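Local atomic coordinates of extracellular solute-binding protein, family 7 (PDB entry 4PET), a protein that binds pyruvate together with a calcium ion and probably hands its ligand to a TRAP membrane transporter. Residues A[208-213]-A[221-226]; A[118-123]-A[238-243]. One frame throughout, in Å; residues are numbered along the deposited sequence.

In the fold
The two contacts approach the pyruvate site from different sheets. Contact 1 (208-213 with 221-226) grows from the six-stranded sheet and reaches the site, with Glu211 and Trp212 binding calcium. Contact 2 (118-123 with 238-243) ties a helix to the five-stranded sheet; its touching residues Gln120, His121, Gly238 and Glu240 lie behind the pocket, which Thr239 and Leu241 of the same segment line. Gly238 CA is about 9 Å from the nearest pyruvate atom and about 10 Å from the calcium ion. The centres of contacts 1 and 2 are 24 Å apart, their nearest atoms about 7 Å. In sequence, contact 1 is nested in the loop contact 2 closes. Thr239 also hydrogen-bonds Glu236, a calcium ligand.

Contact 1: residues A[208-213]-A[221-226]; sequences DALEWV and MGFHKI. With CA (calcium ion), chain E; PYR (pyruvic acid), chain D.
Leu210 and Phe223 face each other with CA atoms 8.7 Å apart, and Trp212 and Met221 pair less closely at 9.5 Å, CA to CA, as the end of strand 209-210 runs past the loop that leads to strand 229-231. Only side chains join the two, in a Met-aromatic contact and a CH-pi contact set behind the calcium-pyruvate site of this family 7 (DctP) binding protein. Met221, present as selenomethionine, bends at its last torsion (chi3 86°) and lays CE over one face of the Trp212 indole, 3.7 Å from the centroid of the five-membered ring. Its SE approaches obliquely, 3.3 Å from Trp212 CD1. Pyruvate and Val213 CG2 lie across the opposite face, making the indole a partition between ligand and loop. Leu210 places CD1 over the centre of the Phe223 ring, 3.8 Å from its centroid and 12° off the normal, while Met221 CB sits over the rim of the other face. Leu198 of helix 198-204 touches both Trp212 and Phe223. Between Leu210 and Trp212 in the chain, Glu211 points away from the loop and grips calcium with both carboxylate oxygens; Gln153 and Glu236 also bind the metal. The backbone contributes as well: Trp212 O binds the calcium ion at 2.4 Å, and Trp212 O lies 3.2 Å from PYR O3, the keto oxygen of pyruvate.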
ATOM      1  N   ASP A 208     -26.285   1.117 -20.876  1.00 27.53           N
ATOM      2  CA  ASP A 208     -26.868   2.357 -20.369  1.00 28.18           C
ATOM      3  C   ASP A 208     -25.938   2.977 -19.350  1.00 31.35           C
ATOM      4  O   ASP A 208     -26.073   4.144 -18.994  1.00 28.14           O
ATOM      5  CB  ASP A 208     -28.197   2.056 -19.701  1.00 25.15           C
ATOM      6  CG  ASP A 208     -29.158   1.301 -20.627  1.00 33.96           C
ATOM      7  OD1 ASP A 208     -29.444   1.850 -21.706  1.00 30.00           O
ATOM      8  OD2 ASP A 208     -29.608   0.178 -20.274  1.00 33.19           O
ATOM      9  N   ALA A 209     -24.985   2.190 -18.879  1.00 23.34           N
ATOM     10  CA  ALA A 209     -24.058   2.670 -17.853  1.00 21.26           C
ATOM     11  C   ALA A 209     -22.863   1.740 -17.856  1.00 25.18           C
ATOM     12  O   ALA A 209     -22.927   0.631 -18.421  1.00 20.33           O
ATOM     13  CB  ALA A 209     -24.732   2.634 -16.519  1.00 24.32           C
ATOM     14  N   LEU A 210     -21.786   2.159 -17.216  1.00 23.29           N
ATOM     15  CA  LEU A 210     -20.621   1.308 -17.096  1.00 21.52           C
ATOM     16  C   LEU A 210     -19.812   1.780 -15.926  1.00 23.27           C
ATOM     17  O   LEU A 210     -19.955   2.925 -15.471  1.00 22.86           O
ATOM     18  CB  LEU A 210     -19.763   1.342 -18.371  1.00 19.37           C
ATOM     19  CG  LEU A 210     -19.129   2.676 -18.809  1.00 19.48           C
ATOM     20  CD1 LEU A 210     -17.837   2.991 -18.050  1.00 20.93           C
ATOM     21  CD2 LEU A 210     -18.861   2.599 -20.290  1.00 32.10           C
ATOM     22  N   GLU A 211     -18.944   0.908 -15.451  1.00 25.67           N
ATOM     23  CA  GLU A 211     -17.893   1.349 -14.560  1.00 25.01           C
ATOM     24  C   GLU A 211     -16.589   0.867 -15.160  1.00 20.56           C
ATOM     25  O   GLU A 211     -16.551  -0.123 -15.919  1.00 22.03           O
ATOM     26  CB  GLU A 211     -18.149   0.874 -13.123  1.00 25.22           C
ATOM     27  CG  GLU A 211     -18.030  -0.606 -12.862  1.00 25.94           C
ATOM     28  CD  GLU A 211     -16.567  -1.026 -12.727  1.00 22.65           C
ATOM     29  OE1 GLU A 211     -16.138  -1.942 -13.445  1.00 18.93           O
ATOM     30  OE2 GLU A 211     -15.832  -0.412 -11.921  1.00 20.09           O
ATOM     31  N   TRP A 212     -15.519   1.593 -14.881  1.00 17.64           N
ATOM     32  CA  TRP A 212     -14.205   1.143 -15.299  1.00 21.51           C
ATOM     33  C   TRP A 212     -13.278   1.136 -14.078  1.00 28.23           C
ATOM     34  O   TRP A 212     -13.180   0.096 -13.425  1.00 20.40           O
ATOM     35  CB  TRP A 212     -13.675   1.940 -16.492  1.00 17.90           C
ATOM     36  CG  TRP A 212     -12.285   1.602 -16.843  1.00 19.42           C
ATOM     37  CD1 TRP A 212     -11.204   2.437 -16.800  1.00 20.52           C
ATOM     38  CD2 TRP A 212     -11.791   0.329 -17.240  1.00 18.10           C
ATOM     39  NE1 TRP A 212     -10.070   1.760 -17.146  1.00 21.37           N
ATOM     40  CE2 TRP A 212     -10.399   0.455 -17.422  1.00 18.62           C
ATOM     41  CE3 TRP A 212     -12.392  -0.919 -17.471  1.00 25.64           C
ATOM     42  CZ2 TRP A 212      -9.599  -0.598 -17.842  1.00 19.22           C
ATOM     43  CZ3 TRP A 212     -11.598  -1.967 -17.873  1.00 20.82           C
ATOM     44  CH2 TRP A 212     -10.210  -1.809 -18.049  1.00 24.37           C
ATOM     45  N   VAL A 213     -12.659   2.272 -13.739  1.00 17.21           N
ATOM     46  CA  VAL A 213     -11.791   2.337 -12.563  1.00 17.01           C
ATOM     47  C   VAL A 213     -12.066   3.529 -11.655  1.00 22.92           C
ATOM     48  O   VAL A 213     -12.402   3.382 -10.472  1.00 19.59           O
ATOM     49  CB  VAL A 213     -10.303   2.338 -12.971  1.00 22.94           C
ATOM     50  CG1 VAL A 213      -9.422   2.579 -11.736  1.00 19.84           C
ATOM     51  CG2 VAL A 213      -9.945   0.999 -13.657  1.00 21.98           C
HETATM   52  N   MSE A 221     -10.843   8.242 -21.317  1.00 25.85           N
HETATM   53  CA  MSE A 221     -11.677   7.311 -22.081  1.00 31.13           C
HETATM   54  C   MSE A 221     -13.008   7.926 -22.574  1.00 26.70           C
HETATM   55  O   MSE A 221     -13.731   7.315 -23.341  1.00 26.81           O
HETATM   56  CB  MSE A 221     -11.903   6.060 -21.255  1.00 25.32           C
HETATM   57  CG  MSE A 221     -10.597   5.280 -21.118  1.00 34.19           C
HETATM   58 SE   MSE A 221     -10.567   4.059 -19.626  0.85 33.33          SE
HETATM   59  CE  MSE A 221     -11.399   2.552 -20.561  1.00 33.59           C
ATOM     60  N   GLY A 222     -13.330   9.119 -22.097  1.00 22.55           N
ATOM     61  CA  GLY A 222     -14.330   9.978 -22.719  1.00 26.19           C
ATOM     62  C   GLY A 222     -15.770   9.740 -22.286  1.00 32.20           C
ATOM     63  O   GLY A 222     -16.680  10.377 -22.820  1.00 28.94           O
ATOM     64  N   PHE A 223     -15.981   8.857 -21.307  1.00 22.50           N
ATOM     65  CA  PHE A 223     -17.330   8.447 -20.933  1.00 22.18           C
ATOM     66  C   PHE A 223     -18.120   9.669 -20.523  1.00 26.15           C
ATOM     67  O   PHE A 223     -19.325   9.778 -20.800  1.00 27.45           O
ATOM     68  CB  PHE A 223     -17.319   7.446 -19.779  1.00 23.44           C
ATOM     69  CG  PHE A 223     -16.420   6.276 -20.000  1.00 23.88           C
ATOM     70  CD1 PHE A 223     -16.469   5.569 -21.199  1.00 29.84           C
ATOM     71  CD2 PHE A 223     -15.526   5.879 -19.023  1.00 25.24           C
ATOM     72  CE1 PHE A 223     -15.657   4.483 -21.397  1.00 31.16           C
ATOM     73  CE2 PHE A 223     -14.712   4.795 -19.221  1.00 23.89           C
ATOM     74  CZ  PHE A 223     -14.787   4.092 -20.421  1.00 26.90           C
ATOM     75  N   HIS A 224     -17.436  10.602 -19.870  1.00 22.80           N
ATOM     76  CA  HIS A 224     -18.090  11.812 -19.416  1.00 25.75           C
ATOM     77  C   HIS A 224     -18.860  12.553 -20.540  1.00 26.23           C
ATOM     78  O   HIS A 224     -19.824  13.237 -20.235  1.00 31.59           O
ATOM     79  CB  HIS A 224     -17.075  12.768 -18.763  1.00 24.80           C
ATOM     80  CG  HIS A 224     -16.031  13.255 -19.719  1.00 25.52           C
ATOM     81  ND1 HIS A 224     -16.155  14.435 -20.415  1.00 28.35           N
ATOM     82  CD2 HIS A 224     -14.876  12.688 -20.138  1.00 26.91           C
ATOM     83  CE1 HIS A 224     -15.103  14.595 -21.198  1.00 27.27           C
ATOM     84  NE2 HIS A 224     -14.319  13.539 -21.059  1.00 25.88           N
ATOM     85  N   LYS A 225     -18.445  12.428 -21.804  1.00 33.43           N
ATOM     86  CA  LYS A 225     -19.126  13.108 -22.935  1.00 34.63           C
ATOM     87  C   LYS A 225     -20.589  12.747 -23.127  1.00 37.79           C
ATOM     88  O   LYS A 225     -21.396  13.559 -23.638  1.00 34.74           O
ATOM     89  CB  LYS A 225     -18.399  12.838 -24.265  1.00 37.15           C
ATOM     90  CG  LYS A 225     -17.007  13.458 -24.331  1.00 41.68           C
ATOM     91  CD  LYS A 225     -16.379  13.282 -25.699  1.00 52.28           C
ATOM     92  CE  LYS A 225     -15.039  14.011 -25.778  1.00 62.52           C
ATOM     93  NZ  LYS A 225     -14.371  13.811 -27.095  1.00 70.63           N
ATOM     94  N   ILE A 226     -20.933  11.526 -22.747  1.00 29.59           N
ATOM     95  CA  ILE A 226     -22.261  10.998 -23.003  1.00 32.89           C
ATOM     96  C   ILE A 226     -22.932  10.389 -21.778  1.00 32.17           C
ATOM     97  O   ILE A 226     -24.088  10.000 -21.836  1.00 34.51           O
ATOM     98  CB  ILE A 226     -22.201   9.949 -24.137  1.00 35.26           C
ATOM     99  CG1 ILE A 226     -21.216   8.833 -23.798  1.00 36.94           C
ATOM    100  CG2 ILE A 226     -21.776  10.630 -25.419  1.00 44.87           C
ATOM    101  CD1 ILE A 226     -21.122   7.768 -24.847  1.00 44.60           C
TER
HETATM  102 CA    CA E 403     -13.945  -1.869 -12.353  1.00 20.50          CA
HETATM  103  C   PYR D 402     -12.313  -3.645 -14.571  1.00 21.41           C
HETATM  104  O   PYR D 402     -13.527  -3.219 -14.344  1.00 18.99           O
HETATM  105  OXT PYR D 402     -12.164  -4.458 -15.577  1.00 15.36           O
HETATM  106  CA  PYR D 402     -11.220  -3.169 -13.817  1.00 32.70           C
HETATM  107  O3  PYR D 402     -11.401  -2.520 -12.694  1.00 24.97           O
HETATM  108  CB  PYR D 402      -9.812  -3.336 -14.302  1.00 31.98           C

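Contact 2: residues A[118-123]-A[238-243]; sequences SEQHAW and GTELQF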
ATOM      1  N   SER A 118      -4.807  -1.682   1.098  1.00 18.89           N
ATOM      2  CA  SER A 118      -3.756  -1.959   2.068  1.00 22.41           C
ATOM      3  C   SER A 118      -4.122  -3.212   2.860  1.00 23.97           C
ATOM      4  O   SER A 118      -3.263  -4.001   3.229  1.00 22.92           O
ATOM      5  CB  SER A 118      -3.582  -0.777   2.999  1.00 22.75           C
ATOM      6  OG  SER A 118      -4.782  -0.584   3.737  1.00 24.71           O
ATOM      7  N   GLU A 119      -5.408  -3.396   3.100  1.00 18.23           N
ATOM      8  CA  GLU A 119      -5.909  -4.603   3.776  1.00 18.11           C
ATOM      9  C   GLU A 119      -5.721  -5.845   2.920  1.00 20.36           C
ATOM     10  O   GLU A 119      -5.301  -6.906   3.404  1.00 21.08           O
ATOM     11  CB  GLU A 119      -7.388  -4.433   4.111  1.00 23.16           C
ATOM     12  CG  GLU A 119      -7.657  -3.262   5.055  1.00 20.16           C
ATOM     13  CD  GLU A 119      -9.111  -3.039   5.335  1.00 22.04           C
ATOM     14  OE1 GLU A 119      -9.429  -2.507   6.416  1.00 25.14           O
ATOM     15  OE2 GLU A 119      -9.952  -3.351   4.469  1.00 19.75           O
ATOM     16  N   GLN A 120      -6.053  -5.730   1.647  1.00 21.22           N
ATOM     17  CA  GLN A 120      -6.006  -6.876   0.757  1.00 21.96           C
ATOM     18  C   GLN A 120      -4.561  -7.340   0.560  1.00 24.60           C
ATOM     19  O   GLN A 120      -4.301  -8.540   0.458  1.00 21.65           O
ATOM     20  CB  GLN A 120      -6.683  -6.564  -0.561  1.00 28.83           C
ATOM     21  CG  GLN A 120      -6.879  -7.779  -1.442  1.00 30.84           C
ATOM     22  CD  GLN A 120      -7.255  -7.360  -2.838  1.00 39.03           C
ATOM     23  OE1 GLN A 120      -6.629  -6.466  -3.416  1.00 38.92           O
ATOM     24  NE2 GLN A 120      -8.294  -7.958  -3.369  1.00 45.09           N
ATOM     25  N   HIS A 121      -3.604  -6.420   0.607  1.00 20.98           N
ATOM     26  CA  HIS A 121      -2.218  -6.835   0.505  1.00 22.83           C
ATOM     27  C   HIS A 121      -1.776  -7.663   1.726  1.00 21.33           C
ATOM     28  O   HIS A 121      -1.086  -8.654   1.579  1.00 19.77           O
ATOM     29  CB  HIS A 121      -1.332  -5.613   0.310  1.00 21.50           C
ATOM     30  CG  HIS A 121      -1.515  -4.969  -1.028  1.00 32.51           C
ATOM     31  ND1 HIS A 121      -1.156  -3.662  -1.287  1.00 29.67           N
ATOM     32  CD2 HIS A 121      -2.005  -5.464  -2.188  1.00 29.57           C
ATOM     33  CE1 HIS A 121      -1.423  -3.381  -2.549  1.00 31.64           C
ATOM     34  NE2 HIS A 121      -1.941  -4.458  -3.118  1.00 33.33           N
ATOM     35  N   ALA A 122      -2.212  -7.260   2.912  1.00 17.41           N
ATOM     36  CA  ALA A 122      -1.990  -8.021   4.119  1.00 23.24           C
ATOM     37  C   ALA A 122      -2.599  -9.399   3.951  1.00 20.54           C
ATOM     38  O   ALA A 122      -1.993 -10.436   4.322  1.00 21.30           O
ATOM     39  CB  ALA A 122      -2.625  -7.311   5.305  1.00 16.51           C
ATOM     40  N   TRP A 123      -3.810  -9.414   3.425  1.00 19.96           N
ATOM     41  CA  TRP A 123      -4.520 -10.669   3.256  1.00 21.09           C
ATOM     42  C   TRP A 123      -3.766 -11.587   2.301  1.00 21.69           C
ATOM     43  O   TRP A 123      -3.565 -12.764   2.638  1.00 22.26           O
ATOM     44  CB  TRP A 123      -5.951 -10.455   2.757  1.00 15.59           C
ATOM     45  CG  TRP A 123      -6.655 -11.754   2.466  1.00 17.09           C
ATOM     46  CD1 TRP A 123      -7.138 -12.632   3.377  1.00 21.18           C
ATOM     47  CD2 TRP A 123      -6.937 -12.329   1.167  1.00 19.32           C
ATOM     48  NE1 TRP A 123      -7.685 -13.730   2.743  1.00 24.01           N
ATOM     49  CE2 TRP A 123      -7.579 -13.563   1.388  1.00 20.21           C
ATOM     50  CE3 TRP A 123      -6.705 -11.921  -0.142  1.00 16.55           C
ATOM     51  CZ2 TRP A 123      -8.019 -14.381   0.340  1.00 27.34           C
ATOM     52  CZ3 TRP A 123      -7.116 -12.745  -1.188  1.00 18.88           C
ATOM     53  CH2 TRP A 123      -7.772 -13.959  -0.942  1.00 20.39           C
ATOM     54  N   GLY A 238     -10.872  -2.458  -3.649  1.00 21.53           N
ATOM     55  CA  GLY A 238      -9.457  -2.766  -3.664  1.00 22.20           C
ATOM     56  C   GLY A 238      -9.095  -3.726  -4.791  1.00 17.97           C
ATOM     57  O   GLY A 238      -8.565  -4.810  -4.570  1.00 20.24           O
ATOM     58  N   THR A 239      -9.353  -3.274  -6.007  1.00 20.56           N
ATOM     59  CA  THR A 239      -9.155  -4.076  -7.198  1.00 17.11           C
ATOM     60  C   THR A 239      -7.704  -4.357  -7.489  1.00 21.40           C
ATOM     61  O   THR A 239      -6.930  -3.461  -7.813  1.00 17.44           O
ATOM     62  CB  THR A 239      -9.834  -3.406  -8.405  1.00 20.29           C
ATOM     63  OG1 THR A 239     -11.222  -3.260  -8.114  1.00 26.43           O
ATOM     64  CG2 THR A 239      -9.633  -4.234  -9.690  1.00 25.58           C
ATOM     65  N   GLU A 240      -7.337  -5.625  -7.345  1.00 16.74           N
ATOM     66  CA  GLU A 240      -5.984  -6.069  -7.663  1.00 15.90           C
ATOM     67  C   GLU A 240      -6.009  -6.752  -9.013  1.00 16.70           C
ATOM     68  O   GLU A 240      -6.818  -7.665  -9.236  1.00 17.71           O
ATOM     69  CB  GLU A 240      -5.477  -7.058  -6.612  1.00 16.29           C
ATOM     70  CG  GLU A 240      -4.053  -7.485  -6.816  1.00 19.71           C
ATOM     71  CD  GLU A 240      -3.051  -6.427  -6.366  1.00 22.97           C
ATOM     72  OE1 GLU A 240      -3.273  -5.762  -5.317  1.00 24.05           O
ATOM     73  OE2 GLU A 240      -2.028  -6.298  -7.053  1.00 21.66           O
ATOM     74  N   LEU A 241      -5.128  -6.342  -9.917  1.00 15.21           N
ATOM     75  CA  LEU A 241      -5.043  -7.077 -11.177  1.00 17.18           C
ATOM     76  C   LEU A 241      -4.223  -8.357 -10.983  1.00 19.82           C
ATOM     77  O   LEU A 241      -3.858  -8.724  -9.860  1.00 17.58           O
ATOM     78  CB  LEU A 241      -4.462  -6.204 -12.292  1.00 16.63           C
ATOM     79  CG  LEU A 241      -5.202  -4.868 -12.476  1.00 15.00           C
ATOM     80  CD1 LEU A 241      -4.503  -3.989 -13.501  1.00 22.42           C
ATOM     81  CD2 LEU A 241      -6.648  -5.077 -12.896  1.00 18.88           C
ATOM     82  N   GLN A 242      -3.946  -9.030 -12.095  1.00 17.44           N
ATOM     83  CA  GLN A 242      -3.316 -10.331 -12.057  1.00 19.81           C
ATOM     84  C   GLN A 242      -2.203 -10.431 -13.084  1.00 16.86           C
ATOM     85  O   GLN A 242      -2.406 -10.049 -14.237  1.00 21.84           O
ATOM     86  CB  GLN A 242      -4.430 -11.318 -12.438  1.00 23.00           C
ATOM     87  CG  GLN A 242      -4.019 -12.565 -12.976  1.00 27.36           C
ATOM     88  CD  GLN A 242      -5.225 -13.423 -13.292  1.00 23.18           C
ATOM     89  OE1 GLN A 242      -6.009 -13.141 -14.209  1.00 18.60           O
ATOM     90  NE2 GLN A 242      -5.389 -14.473 -12.518  1.00 21.41           N
ATOM     91  N   PHE A 243      -1.038 -10.949 -12.683  1.00 15.31           N
ATOM     92  CA  PHE A 243      -0.117 -11.553 -13.632  1.00 12.62           C
ATOM     93  C   PHE A 243      -0.400 -13.042 -13.579  1.00 21.58           C
ATOM     94  O   PHE A 243      -0.678 -13.605 -12.489  1.00 20.98           O
ATOM     95  CB  PHE A 243       1.367 -11.397 -13.250  1.00 13.27           C
ATOM     96  CG  PHE A 243       1.954 -10.010 -13.458  1.00 16.30           C
ATOM     97  CD1 PHE A 243       2.351  -9.597 -14.713  1.00 17.39           C
ATOM     98  CD2 PHE A 243       2.164  -9.157 -12.377  1.00 15.03           C
ATOM     99  CE1 PHE A 243       2.909  -8.363 -14.923  1.00 16.21           C
ATOM    100  CE2 PHE A 243       2.721  -7.901 -12.575  1.00 15.59           C
ATOM    101  CZ  PHE A 243       3.078  -7.500 -13.872  1.00 15.07           C
TER
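A buried histidine-carboxylate hydrogen bond, His121 to Glu240, fastens helix 117-126 to strand 240-246 in the five-stranded mixed sheet, with Gln120 packed beside it. His121 gives its NE2 proton to Glu240 OE1 at 2.9 Å. The bond is noticeably bent, 141° at the hydrogen, although OE1 lies almost in the imidazole plane and is met on the syn side of the carboxylate. The carboxylate meets the ring at its edge, and its plane is turned 60° from that of the imidazole. The Glu240 chain leaves the strand with CG anti to the backbone N and then folds at chi2 (77°), which swings the carboxylate round to the histidine. There OE1 also accepts from Asn149 ND2, and OE2 from the backbone N of Gly148. One residue earlier on the helix, Gln120 extends its amide toward Gly238. Gln120 OE1 sits 3.4 Å from Glu240 CB and 2.8 Å from Gly238 O, the latter a close approach of two acceptors and no bond; Gln120 NE2 finds its partner in Thr109 O. With a leucine in place of His121, Glu240 OE1 would probably lose one of its donors, and the helix this hydrogen bond to the strand. The helix also packs against the second subunit, where His121 touches Ser274 of that chain. Three donors around one buried carboxylate imply a Glu240 that probably stays ionised, its rotation fixed by bonds at both oxygens.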